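Local coordinates for amine oxidase domain-containing protein (Pyrococcus furiosus, PDB 3NRN) that binds AMP and is probably a flavin-containing amine oxidoreductase with a Rossmann-type nucleotide-binding fold, its substrate unknown, at residues V79-W89 with G283-G291; E268-E279 with G311-K322. All blocks are in the same frame, centred on the assembly; numbering follows the deposited sequence.

Interaction 1: V79-W89 with G283-G291; sequences VNSNPKGKILW and GNTIVFTPG
N284 pushes its amide in beside the backbone of V79-S81. With CG anti to the backbone N (chi1 -176°), ND2 gives an almost straight bond to V79 O at 3.0 Å, lying above that carbonyl's plane rather than within it. On the other side of the amide, OD1 stands 3.2 Å from S81 OG, a hydroxyl that also has a weak hydrogen bond with P181 O. N284 O receives a weak bond from N82 N. The backbone here makes an inverse gamma turn centred on N284.

Further along, K86-I87 pair in parallel with V287-F288 inside the mixed sheet, laced by K86 N to I286 O (3.0 Å), F288 N to K86 O (2.9 Å) and L88 N to F288 O (3.0 Å). The intervening I87 and V287 turn their backbones the other way, to F94 and F297. Where the strands separate, a water donates to both L88 O and P290 O, each at 2.5 Å. P290 fills this end with carbon: its CD meets I87 CG2, and its CG lies 3.8 Å from W89 CE3.

Interaction 2: E268-E279 with G311-K322; sequences EGIKFNLAVPGE and GYTLIMAHMALK
Y312 and P277 form the last pair of two long antiparallel strands, 269-277 and 312-320, side by side in the mixed sheet of this amine-oxidase-like fold, between strands 296-298 and 345-351. Bonds run both ways in the hydrogen-bonded pairs I270-M319, F272-A317, L274-I315 and V276-T313; L274 N to I315 O, at 2.7 Å, is nearly linear (178°). Outside the strands, G278 N reaches G311 O and L321 N reaches E268 O, while a water accepts from K322 N and lies 2.6 Å from E268 O.

The Y312 side chain runs outward from CB; Y312 CB lies 4.1 Å from V276 O. With CG beside the backbone N (chi1 -82°), the ring then leans across to the partner strand: Y312 CD1 comes 3.5 Å from P277 CA, and Y312 CE1 meets P277 CG at 3.3 Å, the proline approaching the ring obliquely. V276 O sits at the ring edge. OH ends on E345 of the neighbouring strand 345-351. Replacing P277 with an alanine would probably open a gap beside CE1, leaving the tyrosine ring positioned mainly by its hydroxyl bond to E345.

Helix 326-340 packs against the face bearing I270, F272 and M319, where F272 CE2 touches M319 CB at the ring edge. The other face turns to strand 47-50. There K271 NZ is bonded to the carbonyls of S50 and G52, its side chain about 8 Å from that of the AMP-binding R38. N273 ND2 is satisfied by L348 O and Q350 OE1, whereas its buried OD1 finds no polar partner and rests 3.7 Å from M316 CG.

Overall arrangement
Both contacts belong to one mixed sheet: interaction 2 joins two adjacent long strands within it, and interaction 1 lies nearer one end, on the far side of strand 296-298. The chain passes from strand 269-277 straight into strand 286-288, so the two share a path although their centres are 14 Å apart. Interaction 2 is mostly buried, an antiparallel ladder with apolar packing on one face and, on the other, a lysine not far from the nucleotide site. Interaction 1 is only partly buried and away from the annotated sites; its parallel pairing is short, and an asparagine amide and a water take over where the ladder stops.

Interaction 1: V79-W89 with G283-G291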
loop_
_atom_site.group_PDB
_atom_site.type_symbol
_atom_site.label_atom_id
_atom_site.label_comp_id
_atom_site.label_asym_id
_atom_site.label_seq_id
_atom_site.Cartn_x
_atom_site.Cartn_y
_atom_site.Cartn_z
ATOM N N VAL A 79 1.022 -0.947 -16.178
ATOM C CA VAL A 79 2.233 -1.180 -16.959
ATOM C C VAL A 79 3.487 -1.146 -16.090
ATOM O O VAL A 79 3.787 -0.127 -15.462
ATOM C CB VAL A 79 2.388 -0.123 -18.083
ATOM C CG1 VAL A 79 3.679 -0.374 -18.860
ATOM C CG2 VAL A 79 1.176 -0.164 -19.011
ATOM N N ASN A 80 4.218 -2.259 -16.057
ATOM C CA ASN A 80 5.444 -2.340 -15.274
ATOM C C ASN A 80 6.447 -1.269 -15.677
ATOM O O ASN A 80 6.555 -0.916 -16.849
ATOM C CB ASN A 80 6.108 -3.712 -15.428
ATOM C CG ASN A 80 5.381 -4.804 -14.670
ATOM O OD1 ASN A 80 4.661 -4.535 -13.703
ATOM N ND2 ASN A 80 5.583 -6.051 -15.093
ATOM N N SER A 81 7.182 -0.767 -14.688
ATOM C CA SER A 81 8.202 0.257 -14.893
ATOM C C SER A 81 9.325 -0.257 -15.799
ATOM O O SER A 81 9.840 -1.350 -15.558
ATOM C CB SER A 81 8.801 0.658 -13.542
ATOM O OG SER A 81 7.817 1.181 -12.672
ATOM N N ASN A 82 9.698 0.532 -16.817
ATOM C CA ASN A 82 10.774 0.178 -17.759
ATOM C C ASN A 82 11.850 -0.506 -16.925
ATOM O O ASN A 82 11.796 -1.723 -16.740
ATOM C CB ASN A 82 11.340 1.434 -18.445
ATOM C CG ASN A 82 10.310 2.173 -19.278
ATOM O OD1 ASN A 82 9.319 2.680 -18.758
ATOM N ND2 ASN A 82 10.549 2.245 -20.585
ATOM N N PRO A 83 12.880 0.232 -16.457
ATOM C CA PRO A 83 13.779 -0.597 -15.657
ATOM C C PRO A 83 12.997 -0.697 -14.346
ATOM O O PRO A 83 12.305 0.255 -13.972
ATOM C CB PRO A 83 15.030 0.268 -15.535
ATOM C CG PRO A 83 14.488 1.619 -15.500
ATOM C CD PRO A 83 13.406 1.603 -16.568
ATOM N N LYS A 84 13.065 -1.841 -13.676
ATOM C CA LYS A 84 12.338 -2.024 -12.424
ATOM C C LYS A 84 12.548 -0.840 -11.493
ATOM O O LYS A 84 11.629 -0.422 -10.786
ATOM C CB LYS A 84 12.776 -3.324 -11.744
ATOM C CG LYS A 84 12.112 -4.573 -12.322
ATOM C CD LYS A 84 12.858 -5.838 -11.918
ATOM C CE LYS A 84 11.951 -7.049 -11.984
ATOM N NZ LYS A 84 11.137 -7.075 -13.230
ATOM N N GLY A 85 13.758 -0.290 -11.509
ATOM C CA GLY A 85 14.055 0.850 -10.665
ATOM C C GLY A 85 15.405 1.473 -10.960
ATOM O O GLY A 85 16.238 0.876 -11.639
ATOM N N LYS A 86 15.614 2.679 -10.439
ATOM C CA LYS A 86 16.863 3.406 -10.627
ATOM C C LYS A 86 17.331 4.025 -9.310
ATOM O O LYS A 86 16.592 4.042 -8.318
ATOM C CB LYS A 86 16.677 4.497 -11.682
ATOM C CG LYS A 86 16.341 3.954 -13.056
ATOM C CD LYS A 86 16.281 5.060 -14.087
ATOM C CE LYS A 86 16.161 4.479 -15.486
ATOM N NZ LYS A 86 16.186 5.533 -16.534
ATOM N N ILE A 87 18.554 4.548 -9.309
ATOM C CA ILE A 87 19.131 5.139 -8.107
ATOM C C ILE A 87 19.809 6.495 -8.335
ATOM O O ILE A 87 20.466 6.706 -9.351
ATOM C CB ILE A 87 20.157 4.164 -7.486
ATOM C CG1 ILE A 87 19.475 2.822 -7.202
ATOM C CG2 ILE A 87 20.741 4.754 -6.204
ATOM C CD1 ILE A 87 20.377 1.778 -6.582
ATOM N N LEU A 88 19.635 7.406 -7.379
ATOM C CA LEU A 88 20.240 8.737 -7.434
ATOM C C LEU A 88 21.370 8.756 -6.421
ATOM O O LEU A 88 21.126 8.739 -5.217
ATOM C CB LEU A 88 19.221 9.822 -7.066
ATOM C CG LEU A 88 19.791 11.234 -6.841
ATOM C CD1 LEU A 88 20.523 11.700 -8.091
ATOM C CD2 LEU A 88 18.670 12.209 -6.489
ATOM N N TRP A 89 22.605 8.797 -6.906
ATOM C CA TRP A 89 23.764 8.795 -6.025
ATOM C C TRP A 89 24.891 9.639 -6.602
ATOM O O TRP A 89 25.201 9.551 -7.789
ATOM C CB TRP A 89 24.233 7.354 -5.814
ATOM C CG TRP A 89 25.419 7.194 -4.917
ATOM C CD1 TRP A 89 26.699 6.909 -5.296
ATOM C CD2 TRP A 89 25.429 7.261 -3.485
ATOM N NE1 TRP A 89 27.505 6.788 -4.190
ATOM C CE2 TRP A 89 26.753 6.999 -3.065
ATOM C CE3 TRP A 89 24.448 7.515 -2.517
ATOM C CZ2 TRP A 89 27.123 6.981 -1.715
ATOM C CZ3 TRP A 89 24.816 7.501 -1.169
ATOM C CH2 TRP A 89 26.145 7.235 -0.784
ATOM N N GLY A 283 10.308 8.999 -16.773
ATOM C CA GLY A 283 9.535 7.957 -17.428
ATOM C C GLY A 283 8.917 6.978 -16.442
ATOM O O GLY A 283 8.907 7.229 -15.237
ATOM N N ASN A 284 8.407 5.860 -16.955
ATOM C CA ASN A 284 7.781 4.842 -16.114
ATOM C C ASN A 284 8.809 4.047 -15.320
ATOM O O ASN A 284 9.256 2.982 -15.752
ATOM C CB ASN A 284 6.950 3.879 -16.970
ATOM C CG ASN A 284 6.193 2.862 -16.133
ATOM O OD1 ASN A 284 6.252 2.886 -14.904
ATOM N ND2 ASN A 284 5.474 1.964 -16.800
ATOM N N THR A 285 9.174 4.569 -14.153
ATOM C CA THR A 285 10.142 3.920 -13.273
ATOM C C THR A 285 10.092 4.635 -11.925
ATOM O O THR A 285 9.382 5.630 -11.769
ATOM C CB THR A 285 11.585 4.040 -13.835
ATOM O OG1 THR A 285 11.589 3.701 -15.224
ATOM C CG2 THR A 285 12.528 3.088 -13.115
ATOM N N ILE A 286 10.826 4.120 -10.947
ATOM C CA ILE A 286 10.892 4.762 -9.642
ATOM C C ILE A 286 12.362 5.064 -9.393
ATOM O O ILE A 286 13.236 4.342 -9.870
ATOM C CB ILE A 286 10.379 3.853 -8.510
ATOM C CG1 ILE A 286 11.110 2.512 -8.543
ATOM C CG2 ILE A 286 8.881 3.672 -8.632
ATOM C CD1 ILE A 286 10.694 1.566 -7.438
ATOM N N VAL A 287 12.635 6.132 -8.658
ATOM C CA VAL A 287 14.013 6.495 -8.362
ATOM C C VAL A 287 14.262 6.536 -6.863
ATOM O O VAL A 287 13.659 7.336 -6.151
ATOM C CB VAL A 287 14.376 7.880 -8.949
ATOM C CG1 VAL A 287 15.833 8.217 -8.622
ATOM C CG2 VAL A 287 14.150 7.884 -10.452
ATOM N N PHE A 288 15.144 5.665 -6.391
ATOM C CA PHE A 288 15.491 5.634 -4.978
ATOM C C PHE A 288 16.462 6.782 -4.725
ATOM O O PHE A 288 17.296 7.088 -5.574
ATOM C CB PHE A 288 16.130 4.292 -4.626
ATOM C CG PHE A 288 15.151 3.163 -4.587
ATOM C CD1 PHE A 288 14.303 3.004 -3.496
ATOM C CD2 PHE A 288 15.038 2.281 -5.662
ATOM C CE1 PHE A 288 13.350 1.984 -3.474
ATOM C CE2 PHE A 288 14.087 1.258 -5.650
ATOM C CZ PHE A 288 13.242 1.111 -4.553
ATOM N N THR A 289 16.355 7.415 -3.561
ATOM C CA THR A 289 17.213 8.549 -3.243
ATOM C C THR A 289 18.029 8.349 -1.968
ATOM O O THR A 289 17.847 9.060 -0.981
ATOM C CB THR A 289 16.373 9.833 -3.106
ATOM O OG1 THR A 289 15.389 9.647 -2.079
ATOM C CG2 THR A 289 15.655 10.145 -4.423
ATOM N N PRO A 290 18.946 7.376 -1.977
ATOM C CA PRO A 290 19.767 7.132 -0.790
ATOM C C PRO A 290 20.504 8.405 -0.365
ATOM O O PRO A 290 21.033 9.135 -1.204
ATOM C CB PRO A 290 20.721 6.031 -1.251
ATOM C CG PRO A 290 20.876 6.319 -2.727
ATOM C CD PRO A 290 19.452 6.619 -3.138
ATOM N N GLY A 291 20.516 8.674 0.936
ATOM C CA GLY A 291 21.198 9.854 1.433
ATOM C C GLY A 291 20.296 11.034 1.731
ATOM O O GLY A 291 20.674 11.902 2.507
HETATM O O HOH W 1 20.199 10.179 -3.331
#

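Interaction 2: E268-E279 with G311-K322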
loop_
_atom_site.group_PDB
_atom_site.type_symbol
_atom_site.label_atom_id
_atom_site.label_comp_id
_atom_site.label_asym_id
_atom_site.label_seq_id
_atom_site.Cartn_x
_atom_site.Cartn_y
_atom_site.Cartn_z
ATOM N N GLU A 268 4.061 7.548 10.198
ATOM C CA GLU A 268 3.692 8.624 9.289
ATOM C C GLU A 268 4.603 8.781 8.082
ATOM O O GLU A 268 5.761 8.358 8.087
ATOM C CB GLU A 268 3.633 9.963 10.027
ATOM C CG GLU A 268 2.346 10.218 10.787
ATOM C CD GLU A 268 2.472 9.905 12.260
ATOM O OE1 GLU A 268 3.378 10.475 12.909
ATOM O OE2 GLU A 268 1.668 9.096 12.769
ATOM N N GLY A 269 4.056 9.408 7.048
ATOM C CA GLY A 269 4.802 9.651 5.830
ATOM C C GLY A 269 4.378 10.971 5.211
ATOM O O GLY A 269 3.306 11.501 5.511
ATOM N N ILE A 270 5.227 11.516 4.351
ATOM C CA ILE A 270 4.916 12.764 3.690
ATOM C C ILE A 270 5.044 12.560 2.195
ATOM O O ILE A 270 5.999 11.944 1.719
ATOM C CB ILE A 270 5.860 13.919 4.145
ATOM C CG1 ILE A 270 5.665 14.190 5.640
ATOM C CG2 ILE A 270 5.559 15.186 3.347
ATOM C CD1 ILE A 270 6.383 15.419 6.161
ATOM N N LYS A 271 4.057 13.062 1.463
ATOM C CA LYS A 271 4.036 12.964 0.014
ATOM C C LYS A 271 4.208 14.348 -0.589
ATOM O O LYS A 271 3.573 15.309 -0.159
ATOM C CB LYS A 271 2.712 12.364 -0.456
ATOM C CG LYS A 271 2.764 10.870 -0.733
ATOM C CD LYS A 271 1.368 10.294 -0.905
ATOM C CE LYS A 271 0.575 11.021 -1.985
ATOM N NZ LYS A 271 -0.859 10.603 -1.944
ATOM N N PHE A 272 5.081 14.439 -1.582
ATOM C CA PHE A 272 5.345 15.697 -2.259
ATOM C C PHE A 272 4.868 15.600 -3.698
ATOM O O PHE A 272 5.309 14.739 -4.454
ATOM C CB PHE A 272 6.846 16.006 -2.224
ATOM C CG PHE A 272 7.371 16.278 -0.843
ATOM C CD1 PHE A 272 7.388 17.572 -0.335
ATOM C CD2 PHE A 272 7.808 15.233 -0.030
ATOM C CE1 PHE A 272 7.833 17.825 0.964
ATOM C CE2 PHE A 272 8.254 15.476 1.269
ATOM C CZ PHE A 272 8.266 16.774 1.767
ATOM N N ASN A 273 3.949 16.479 -4.066
ATOM C CA ASN A 273 3.423 16.506 -5.424
ATOM C C ASN A 273 4.105 17.700 -6.092
ATOM O O ASN A 273 3.878 18.843 -5.702
ATOM C CB ASN A 273 1.904 16.688 -5.378
ATOM C CG ASN A 273 1.205 15.576 -4.595
ATOM O OD1 ASN A 273 1.045 14.464 -5.091
ATOM N ND2 ASN A 273 0.805 15.874 -3.361
ATOM N N LEU A 274 4.945 17.423 -7.086
ATOM C CA LEU A 274 5.711 18.462 -7.775
ATOM C C LEU A 274 5.344 18.620 -9.249
ATOM O O LEU A 274 5.321 17.646 -9.998
ATOM C CB LEU A 274 7.207 18.140 -7.658
ATOM C CG LEU A 274 8.236 19.162 -8.152
ATOM C CD1 LEU A 274 8.280 20.344 -7.194
ATOM C CD2 LEU A 274 9.609 18.504 -8.235
ATOM N N ALA A 275 5.069 19.854 -9.661
ATOM C CA ALA A 275 4.713 20.136 -11.052
ATOM C C ALA A 275 5.933 20.640 -11.818
ATOM O O ALA A 275 6.273 21.821 -11.753
ATOM C CB ALA A 275 3.596 21.172 -11.104
ATOM N N VAL A 276 6.589 19.737 -12.538
ATOM C CA VAL A 276 7.770 20.090 -13.310
ATOM C C VAL A 276 7.390 20.414 -14.757
ATOM O O VAL A 276 6.747 19.615 -15.441
ATOM C CB VAL A 276 8.817 18.945 -13.292
ATOM C CG1 VAL A 276 9.135 18.551 -11.853
ATOM C CG2 VAL A 276 8.298 17.745 -14.056
ATOM N N PRO A 277 7.768 21.610 -15.232
ATOM C CA PRO A 277 7.463 22.035 -16.601
ATOM C C PRO A 277 8.184 21.206 -17.660
ATOM O O PRO A 277 9.345 20.836 -17.485
ATOM C CB PRO A 277 7.917 23.494 -16.617
ATOM C CG PRO A 277 7.748 23.923 -15.192
ATOM C CD PRO A 277 8.289 22.737 -14.440
ATOM N N GLY A 278 7.488 20.904 -18.752
ATOM C CA GLY A 278 8.117 20.156 -19.825
ATOM C C GLY A 278 7.739 18.701 -20.012
ATOM O O GLY A 278 6.646 18.267 -19.654
ATOM N N GLU A 279 8.675 17.952 -20.588
ATOM C CA GLU A 279 8.500 16.533 -20.875
ATOM C C GLU A 279 8.888 15.649 -19.695
ATOM O O GLU A 279 9.616 16.076 -18.800
ATOM C CB GLU A 279 9.350 16.153 -22.092
ATOM C CG GLU A 279 8.964 16.873 -23.373
ATOM C CD GLU A 279 7.583 16.485 -23.864
ATOM O OE1 GLU A 279 7.383 15.297 -24.201
ATOM O OE2 GLU A 279 6.697 17.367 -23.911
ATOM N N GLY A 311 1.378 20.771 -20.538
ATOM C CA GLY A 311 2.715 21.340 -20.501
ATOM C C GLY A 311 3.457 21.067 -19.209
ATOM O O GLY A 311 4.491 21.682 -18.925
ATOM N N TYR A 312 2.930 20.137 -18.419
ATOM C CA TYR A 312 3.547 19.785 -17.149
ATOM C C TYR A 312 3.686 18.288 -16.945
ATOM O O TYR A 312 2.976 17.490 -17.554
ATOM C CB TYR A 312 2.735 20.360 -15.990
ATOM C CG TYR A 312 3.018 21.808 -15.689
ATOM C CD1 TYR A 312 4.239 22.197 -15.145
ATOM C CD2 TYR A 312 2.059 22.790 -15.931
ATOM C CE1 TYR A 312 4.496 23.528 -14.843
ATOM C CE2 TYR A 312 2.306 24.125 -15.635
ATOM C CZ TYR A 312 3.526 24.487 -15.090
ATOM O OH TYR A 312 3.771 25.807 -14.786
ATOM N N THR A 313 4.625 17.922 -16.083
ATOM C CA THR A 313 4.859 16.535 -15.732
ATOM C C THR A 313 4.577 16.463 -14.234
ATOM O O THR A 313 4.869 17.410 -13.499
ATOM C CB THR A 313 6.313 16.121 -15.993
ATOM O OG1 THR A 313 6.642 16.364 -17.366
ATOM C CG2 THR A 313 6.501 14.649 -15.687
ATOM N N LEU A 314 3.997 15.356 -13.787
ATOM C CA LEU A 314 3.678 15.188 -12.379
ATOM C C LEU A 314 4.702 14.295 -11.686
ATOM O O LEU A 314 4.916 13.153 -12.084
ATOM C CB LEU A 314 2.267 14.604 -12.230
ATOM C CG LEU A 314 1.770 14.217 -10.832
ATOM C CD1 LEU A 314 2.015 15.354 -9.850
ATOM C CD2 LEU A 314 0.282 13.873 -10.899
ATOM N N ILE A 315 5.351 14.836 -10.661
ATOM C CA ILE A 315 6.343 14.090 -9.896
ATOM C C ILE A 315 5.806 13.894 -8.483
ATOM O O ILE A 315 5.299 14.836 -7.873
ATOM C CB ILE A 315 7.686 14.857 -9.810
ATOM C CG1 ILE A 315 8.377 14.860 -11.175
ATOM C CG2 ILE A 315 8.588 14.226 -8.735
ATOM C CD1 ILE A 315 8.844 13.498 -11.636
HETATM N N MSE A 316 5.904 12.671 -7.973
HETATM C CA MSE A 316 5.441 12.371 -6.620
HETATM C C MSE A 316 6.589 11.749 -5.845
HETATM O O MSE A 316 7.149 10.735 -6.264
HETATM C CB MSE A 316 4.254 11.394 -6.637
HETATM C CG MSE A 316 2.906 11.983 -7.085
HETATM SE SE MSE A 316 1.566 10.750 -6.910
HETATM C CE MSE A 316 0.152 11.674 -7.433
ATOM N N ALA A 317 6.941 12.363 -4.720
ATOM C CA ALA A 317 8.025 11.862 -3.888
ATOM C C ALA A 317 7.473 11.418 -2.546
ATOM O O ALA A 317 6.545 12.026 -2.009
ATOM C CB ALA A 317 9.086 12.945 -3.683
ATOM N N HIS A 318 8.065 10.362 -2.005
ATOM C CA HIS A 318 7.649 9.797 -0.729
ATOM C C HIS A 318 8.740 9.997 0.307
ATOM O O HIS A 318 9.917 9.799 0.021
ATOM C CB HIS A 318 7.366 8.299 -0.903
ATOM C CG HIS A 318 7.097 7.572 0.380
ATOM N ND1 HIS A 318 8.090 7.245 1.277
ATOM C CD2 HIS A 318 5.945 7.096 0.908
ATOM C CE1 HIS A 318 7.564 6.595 2.299
ATOM N NE2 HIS A 318 6.262 6.492 2.099
HETATM N N MSE A 319 8.341 10.390 1.512
HETATM C CA MSE A 319 9.283 10.604 2.600
HETATM C C MSE A 319 8.727 9.952 3.857
HETATM O O MSE A 319 7.622 10.278 4.290
HETATM C CB MSE A 319 9.490 12.111 2.865
HETATM C CG MSE A 319 10.447 12.435 4.039
HETATM SE SE MSE A 319 10.389 14.155 4.713
HETATM C CE MSE A 319 9.183 13.963 5.937
ATOM N N ALA A 320 9.479 9.017 4.427
ATOM C CA ALA A 320 9.065 8.384 5.672
ATOM C C ALA A 320 9.334 9.461 6.732
ATOM O O ALA A 320 10.455 9.962 6.843
ATOM C CB ALA A 320 9.913 7.142 5.935
ATOM N N LEU A 321 8.318 9.834 7.501
ATOM C CA LEU A 321 8.515 10.884 8.499
ATOM C C LEU A 321 9.345 10.451 9.707
ATOM O O LEU A 321 10.206 11.198 10.177
ATOM C CB LEU A 321 7.164 11.418 8.980
ATOM C CG LEU A 321 7.225 12.557 10.005
ATOM C CD1 LEU A 321 7.916 13.771 9.406
ATOM C CD2 LEU A 321 5.817 12.910 10.443
ATOM N N LYS A 322 9.094 9.245 10.200
ATOM C CA LYS A 322 9.802 8.742 11.368
ATOM C C LYS A 322 9.499 9.716 12.505
ATOM O O LYS A 322 8.333 10.051 12.727
ATOM C CB LYS A 322 11.303 8.657 11.066
ATOM C CG LYS A 322 11.589 7.793 9.832
ATOM C CD LYS A 322 13.075 7.591 9.553
ATOM C CE LYS A 322 13.271 6.645 8.370
ATOM N NZ LYS A 322 14.705 6.359 8.068
HETATM O O HOH W 2 7.579 7.041 9.378
HETATM O O HOH W 3 6.114 8.568 12.065
#